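Local coordinates for peroxisomal acyl-coenzyme A oxidase 1 (Arabidopsis thaliana, PDB 1W07), which catalyses the FAD-dependent desaturation of medium- and long-chain acyl-CoAs to 2-trans-enoyl-CoAs, passing electrons to oxygen to give hydrogen peroxide, at residues R298-A303 with N332-L337. The protein carries 1 engineered substitution. Residues are numbered along the deposited sequence; the frame is centred on the assembly and turned at random.
Sequences RAVCIA and NRLFPL. With FAD (flavin-adenine dinucleotide), chain C.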
ATOM      1  N   ARG B 298      13.958   2.207   7.600  1.00 11.22           N
ATOM      2  CA  ARG B 298      13.489   1.259   8.614  1.00 12.52           C
ATOM      3  C   ARG B 298      12.908   0.044   7.904  1.00 13.37           C
ATOM      4  O   ARG B 298      13.249  -1.098   8.239  1.00 13.20           O
ATOM      5  CB  ARG B 298      12.413   1.875   9.514  1.00 12.11           C
ATOM      6  CG  ARG B 298      12.914   2.961  10.469  1.00 15.01           C
ATOM      7  CD  ARG B 298      11.746   3.682  11.173  1.00 14.70           C
ATOM      8  NE  ARG B 298      11.045   2.807  12.105  1.00 14.99           N
ATOM      9  CZ  ARG B 298      10.124   3.212  12.975  1.00 17.68           C
ATOM     10  NH1 ARG B 298       9.755   4.487  13.028  1.00 12.81           N
ATOM     11  NH2 ARG B 298       9.595   2.345  13.837  1.00 18.80           N
ATOM     12  N   ALA B 299      12.034   0.292   6.922  1.00  9.48           N
ATOM     13  CA  ALA B 299      11.399  -0.783   6.180  1.00 10.45           C
ATOM     14  C   ALA B 299      12.426  -1.637   5.445  1.00 10.51           C
ATOM     15  O   ALA B 299      12.368  -2.862   5.501  1.00 10.89           O
ATOM     16  CB  ALA B 299      10.359  -0.202   5.183  1.00  8.92           C
ATOM     17  N   VAL B 300      13.367  -0.992   4.762  1.00 11.14           N
ATOM     18  CA  VAL B 300      14.425  -1.698   4.016  1.00 10.41           C
ATOM     19  C   VAL B 300      15.314  -2.540   4.961  1.00 11.82           C
ATOM     20  O   VAL B 300      15.744  -3.641   4.600  1.00 13.15           O
ATOM     21  CB  VAL B 300      15.313  -0.689   3.235  1.00 12.36           C
ATOM     22  CG1 VAL B 300      16.592  -1.371   2.707  1.00 13.63           C
ATOM     23  CG2 VAL B 300      14.489  -0.084   2.078  1.00 10.93           C
ATOM     24  N   CYS B 301      15.592  -2.022   6.154  1.00 10.86           N
ATOM     25  CA  CYS B 301      16.413  -2.749   7.120  1.00  9.38           C
ATOM     26  C   CYS B 301      15.695  -4.056   7.470  1.00 10.91           C
ATOM     27  O   CYS B 301      16.303  -5.123   7.499  1.00  9.87           O
ATOM     28  CB  CYS B 301      16.595  -1.897   8.376  1.00 11.73           C
ATOM     29  SG  CYS B 301      17.544  -2.654   9.731  1.00 16.78           S
ATOM     30  N   ILE B 302      14.387  -3.973   7.703  1.00 12.10           N
ATOM     31  CA  ILE B 302      13.601  -5.148   8.061  1.00 11.26           C
ATOM     32  C   ILE B 302      13.561  -6.165   6.929  1.00 11.46           C
ATOM     33  O   ILE B 302      13.846  -7.349   7.130  1.00 11.83           O
ATOM     34  CB  ILE B 302      12.156  -4.741   8.465  1.00 12.59           C
ATOM     35  CG1 ILE B 302      12.213  -3.845   9.718  1.00 10.38           C
ATOM     36  CG2 ILE B 302      11.321  -5.985   8.742  1.00 16.16           C
ATOM     37  CD1 ILE B 302      10.875  -3.165  10.102  1.00  9.91           C
ATOM     38  N   ALA B 303      13.208  -5.709   5.737  1.00 10.09           N
ATOM     39  CA  ALA B 303      13.115  -6.611   4.603  1.00 11.43           C
ATOM     40  C   ALA B 303      14.471  -7.184   4.228  1.00 13.70           C
ATOM     41  O   ALA B 303      14.558  -8.368   3.868  1.00 15.43           O
ATOM     42  CB  ALA B 303      12.467  -5.895   3.397  1.00  9.34           C
ATOM     43  N   ASN B 332      15.924  -6.862  -7.222  1.00 11.38           N
ATOM     44  CA  ASN B 332      15.354  -5.827  -8.082  1.00 12.59           C
ATOM     45  C   ASN B 332      14.222  -5.080  -7.382  1.00 14.05           C
ATOM     46  O   ASN B 332      13.894  -3.954  -7.746  1.00 16.54           O
ATOM     47  CB  ASN B 332      14.833  -6.458  -9.376  1.00 11.72           C
ATOM     48  CG  ASN B 332      14.376  -5.423 -10.390  1.00 16.28           C
ATOM     49  OD1 ASN B 332      15.129  -4.518 -10.746  1.00 15.83           O
ATOM     50  ND2 ASN B 332      13.135  -5.549 -10.855  1.00 13.43           N
ATOM     51  N   ARG B 333      13.627  -5.706  -6.374  1.00 15.68           N
ATOM     52  CA  ARG B 333      12.537  -5.062  -5.639  1.00 17.09           C
ATOM     53  C   ARG B 333      13.053  -4.341  -4.384  1.00 16.73           C
ATOM     54  O   ARG B 333      12.558  -3.267  -4.016  1.00 15.18           O
ATOM     55  CB  ARG B 333      11.488  -6.112  -5.238  1.00 18.17           C
ATOM     56  CG  ARG B 333      10.740  -6.730  -6.428  1.00 16.03           C
ATOM     57  CD  ARG B 333      10.163  -8.105  -6.082  1.00 15.56           C
ATOM     58  NE  ARG B 333       9.098  -8.025  -5.092  1.00 21.03           N
ATOM     59  CZ  ARG B 333       8.606  -9.076  -4.437  1.00 21.93           C
ATOM     60  NH1 ARG B 333       9.087 -10.293  -4.662  1.00 23.42           N
ATOM     61  NH2 ARG B 333       7.626  -8.913  -3.553  1.00 21.76           N
ATOM     62  N   LEU B 334      14.066  -4.926  -3.752  1.00 15.12           N
ATOM     63  CA  LEU B 334      14.628  -4.396  -2.513  1.00 12.80           C
ATOM     64  C   LEU B 334      15.788  -3.421  -2.657  1.00 13.47           C
ATOM     65  O   LEU B 334      15.789  -2.369  -2.027  1.00 14.68           O
ATOM     66  CB  LEU B 334      15.070  -5.571  -1.632  1.00 12.40           C
ATOM     67  CG  LEU B 334      15.864  -5.261  -0.349  1.00 12.26           C
ATOM     68  CD1 LEU B 334      14.984  -4.542   0.659  1.00 11.63           C
ATOM     69  CD2 LEU B 334      16.376  -6.569   0.230  1.00 14.51           C
ATOM     70  N   PHE B 335      16.780  -3.779  -3.476  1.00  9.82           N
ATOM     71  CA  PHE B 335      17.953  -2.929  -3.643  1.00 11.94           C
ATOM     72  C   PHE B 335      17.658  -1.516  -4.150  1.00 12.45           C
ATOM     73  O   PHE B 335      18.334  -0.569  -3.753  1.00 15.07           O
ATOM     74  CB  PHE B 335      18.984  -3.634  -4.529  1.00 12.15           C
ATOM     75  CG  PHE B 335      19.623  -4.842  -3.871  1.00 13.24           C
ATOM     76  CD1 PHE B 335      20.548  -5.610  -4.577  1.00 16.15           C
ATOM     77  CD2 PHE B 335      19.308  -5.212  -2.561  1.00 13.69           C
ATOM     78  CE1 PHE B 335      21.146  -6.722  -3.993  1.00 14.53           C
ATOM     79  CE2 PHE B 335      19.908  -6.336  -1.959  1.00 11.98           C
ATOM     80  CZ  PHE B 335      20.830  -7.089  -2.687  1.00 14.46           C
ATOM     81  N   PRO B 336      16.660  -1.353  -5.034  1.00 13.86           N
ATOM     82  CA  PRO B 336      16.362   0.009  -5.492  1.00 12.98           C
ATOM     83  C   PRO B 336      15.843   0.824  -4.294  1.00 14.82           C
ATOM     84  O   PRO B 336      16.089   2.029  -4.199  1.00 15.02           O
ATOM     85  CB  PRO B 336      15.298  -0.221  -6.568  1.00 14.88           C
ATOM     86  CG  PRO B 336      15.716  -1.561  -7.158  1.00 15.10           C
ATOM     87  CD  PRO B 336      16.013  -2.353  -5.899  1.00 12.83           C
ATOM     88  N   LEU B 337      15.146   0.173  -3.361  1.00 12.21           N
ATOM     89  CA  LEU B 337      14.635   0.878  -2.172  1.00 10.63           C
ATOM     90  C   LEU B 337      15.767   1.211  -1.196  1.00 14.13           C
ATOM     91  O   LEU B 337      15.751   2.250  -0.517  1.00 12.95           O
ATOM     92  CB  LEU B 337      13.581   0.028  -1.473  1.00 11.51           C
ATOM     93  CG  LEU B 337      12.334  -0.307  -2.318  1.00  8.75           C
ATOM     94  CD1 LEU B 337      11.372  -1.086  -1.449  1.00 15.01           C
ATOM     95  CD2 LEU B 337      11.687   0.971  -2.847  1.00 15.46           C
TER
HETATM   96  PA  FAD C1660       8.047 -17.018   0.552  1.00 21.64           P
HETATM   97  O1A FAD C1660       7.740 -18.018  -0.495  1.00 24.42           O
HETATM   98  O2A FAD C1660       8.949 -17.403   1.662  1.00 17.34           O
HETATM   99  O5B FAD C1660       8.602 -15.688  -0.164  1.00 22.19           O
HETATM  100  C5B FAD C1660       9.181 -14.617   0.587  1.00 19.47           C
HETATM  101  C4B FAD C1660       9.925 -13.666  -0.357  1.00 19.76           C
HETATM  102  O4B FAD C1660      10.844 -14.477  -1.119  1.00 15.69           O
HETATM  103  C3B FAD C1660       8.962 -13.041  -1.370  1.00 16.85           C
HETATM  104  O3B FAD C1660       9.500 -11.803  -1.844  1.00 18.44           O
HETATM  105  C2B FAD C1660       8.953 -14.086  -2.483  1.00 17.50           C
HETATM  106  O2B FAD C1660       8.635 -13.460  -3.729  1.00 17.74           O
HETATM  107  C1B FAD C1660      10.442 -14.444  -2.498  1.00 15.32           C
HETATM  108  N9A FAD C1660      10.669 -15.764  -3.125  1.00 19.44           N
HETATM  109  C8A FAD C1660      10.413 -16.949  -2.566  1.00 21.05           C
HETATM  110  N7A FAD C1660      10.759 -17.925  -3.401  1.00 18.63           N
HETATM  111  C5A FAD C1660      11.251 -17.358  -4.500  1.00 20.55           C
HETATM  112  C6A FAD C1660      11.765 -17.868  -5.684  1.00 19.52           C
HETATM  113  N6A FAD C1660      11.866 -19.180  -5.869  1.00 21.18           N
HETATM  114  N1A FAD C1660      12.216 -16.971  -6.661  1.00 22.83           N
HETATM  115  C2A FAD C1660      12.141 -15.593  -6.421  1.00 19.60           C
HETATM  116  N3A FAD C1660      11.641 -15.145  -5.281  1.00 20.43           N
HETATM  117  C4A FAD C1660      11.199 -15.983  -4.329  1.00 19.44           C
HETATM  118  N1  FAD C1660      -1.625 -21.665   4.622  1.00 13.38           N
HETATM  119  C2  FAD C1660      -2.344 -22.838   4.884  1.00 18.64           C
HETATM  120  O2  FAD C1660      -1.781 -23.928   4.836  1.00 19.46           O
HETATM  121  N3  FAD C1660      -3.694 -22.742   5.248  1.00 15.09           N
HETATM  122  C4  FAD C1660      -4.310 -21.488   5.361  1.00 20.12           C
HETATM  123  O4  FAD C1660      -5.492 -21.415   5.687  1.00 20.62           O
HETATM  124  C4X FAD C1660      -3.587 -20.330   5.101  1.00 17.01           C
HETATM  125  N5  FAD C1660      -4.175 -19.069   5.273  1.00 17.67           N
HETATM  126  C5X FAD C1660      -3.446 -17.895   5.046  1.00 13.91           C
HETATM  127  C6  FAD C1660      -3.999 -16.656   5.351  1.00  7.99           C
HETATM  128  C7  FAD C1660      -3.216 -15.504   5.272  1.00 13.11           C
HETATM  129  C7M FAD C1660      -3.835 -14.159   5.660  1.00 10.62           C
HETATM  130  C8  FAD C1660      -1.881 -15.593   4.876  1.00 13.47           C
HETATM  131  C8M FAD C1660      -0.979 -14.355   4.824  1.00 11.11           C
HETATM  132  C9  FAD C1660      -1.339 -16.834   4.555  1.00 14.89           C
HETATM  133  C9A FAD C1660      -2.114 -17.990   4.638  1.00 12.03           C
HETATM  134  N10 FAD C1660      -1.541 -19.249   4.413  1.00 14.57           N
HETATM  135  C10 FAD C1660      -2.251 -20.417   4.726  1.00 16.03           C
HETATM  136  C1' FAD C1660      -0.146 -19.367   3.926  1.00 16.49           C
HETATM  137  C2' FAD C1660      -0.121 -19.026   2.431  1.00 17.93           C
HETATM  138  O2' FAD C1660      -1.087 -19.827   1.744  1.00 22.28           O
HETATM  139  C3' FAD C1660       1.242 -19.210   1.757  1.00 22.00           C
HETATM  140  O3' FAD C1660       1.699 -20.553   1.940  1.00 26.03           O
HETATM  141  C4' FAD C1660       2.299 -18.242   2.293  1.00 20.10           C
HETATM  142  O4' FAD C1660       1.754 -16.934   2.484  1.00 19.62           O
HETATM  143  C5' FAD C1660       3.470 -18.163   1.315  1.00 20.94           C
HETATM  144  O5' FAD C1660       4.329 -17.085   1.686  1.00 24.70           O
HETATM  145  P   FAD C1660       5.817 -17.359   2.226  1.00 22.99           P
HETATM  146  O1P FAD C1660       5.913 -16.761   3.576  1.00 24.21           O
HETATM  147  O2P FAD C1660       6.137 -18.794   2.059  1.00 22.72           O
HETATM  148  O3P FAD C1660       6.676 -16.474   1.193  1.00 23.70           O
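Val-300 presents one methyl to each of two leucines, a compact case of two roughly antiparallel helices meeting through small and branched apolar side chains. Its CG1, swung opposite the backbone N (chi1 168°), reaches CD1 of Leu-334 at 4.1 Å, while CG2 rests on the CB of Leu-337, 3.7 Å away, and touches the root of that side chain and not its end. Both leucines run obliquely to the valine. Leu-334 works through a single methyl: its CD1 also lies 4.0 Å from the CB of Ala-303, three residues further along helix 278-309, so that one methyl touches both residues on the same face of that helix. The axes of the two short segments come within 10.1 Å of each other, crossing at -141°, a spacing bridged by the valine and leucine side chains.

Next to Leu-334 on helix 328-363, Arg-333 serves the cofactor. It bends at chi3 and brings NH1 to the adenosine ribose of FAD, where it makes two weak hydrogen bonds, 3.3 Å from NH1 to O2B and 3.2 Å from NH1 to O3B. O2B lies in the guanidinium plane at its edge; O3B is met obliquely. NE forms a salt bridge with OE1 of Glu-394, which is likely to steady the guanidinium beside the ribose. A leucine here would probably cost both ribose hydroxyls this donor and Glu-394 this cationic partner.

Helices 278-309 and 328-363 belong to the C-alpha1 helical domain of the acyl-CoA oxidase. Helix 370-398 lies against both, with Cys-395 touching Ala-299, Ala-303 and Leu-337; Val-604 of helix 600-605 meets Val-300, and Val-428 of the second subunit packs on Arg-333.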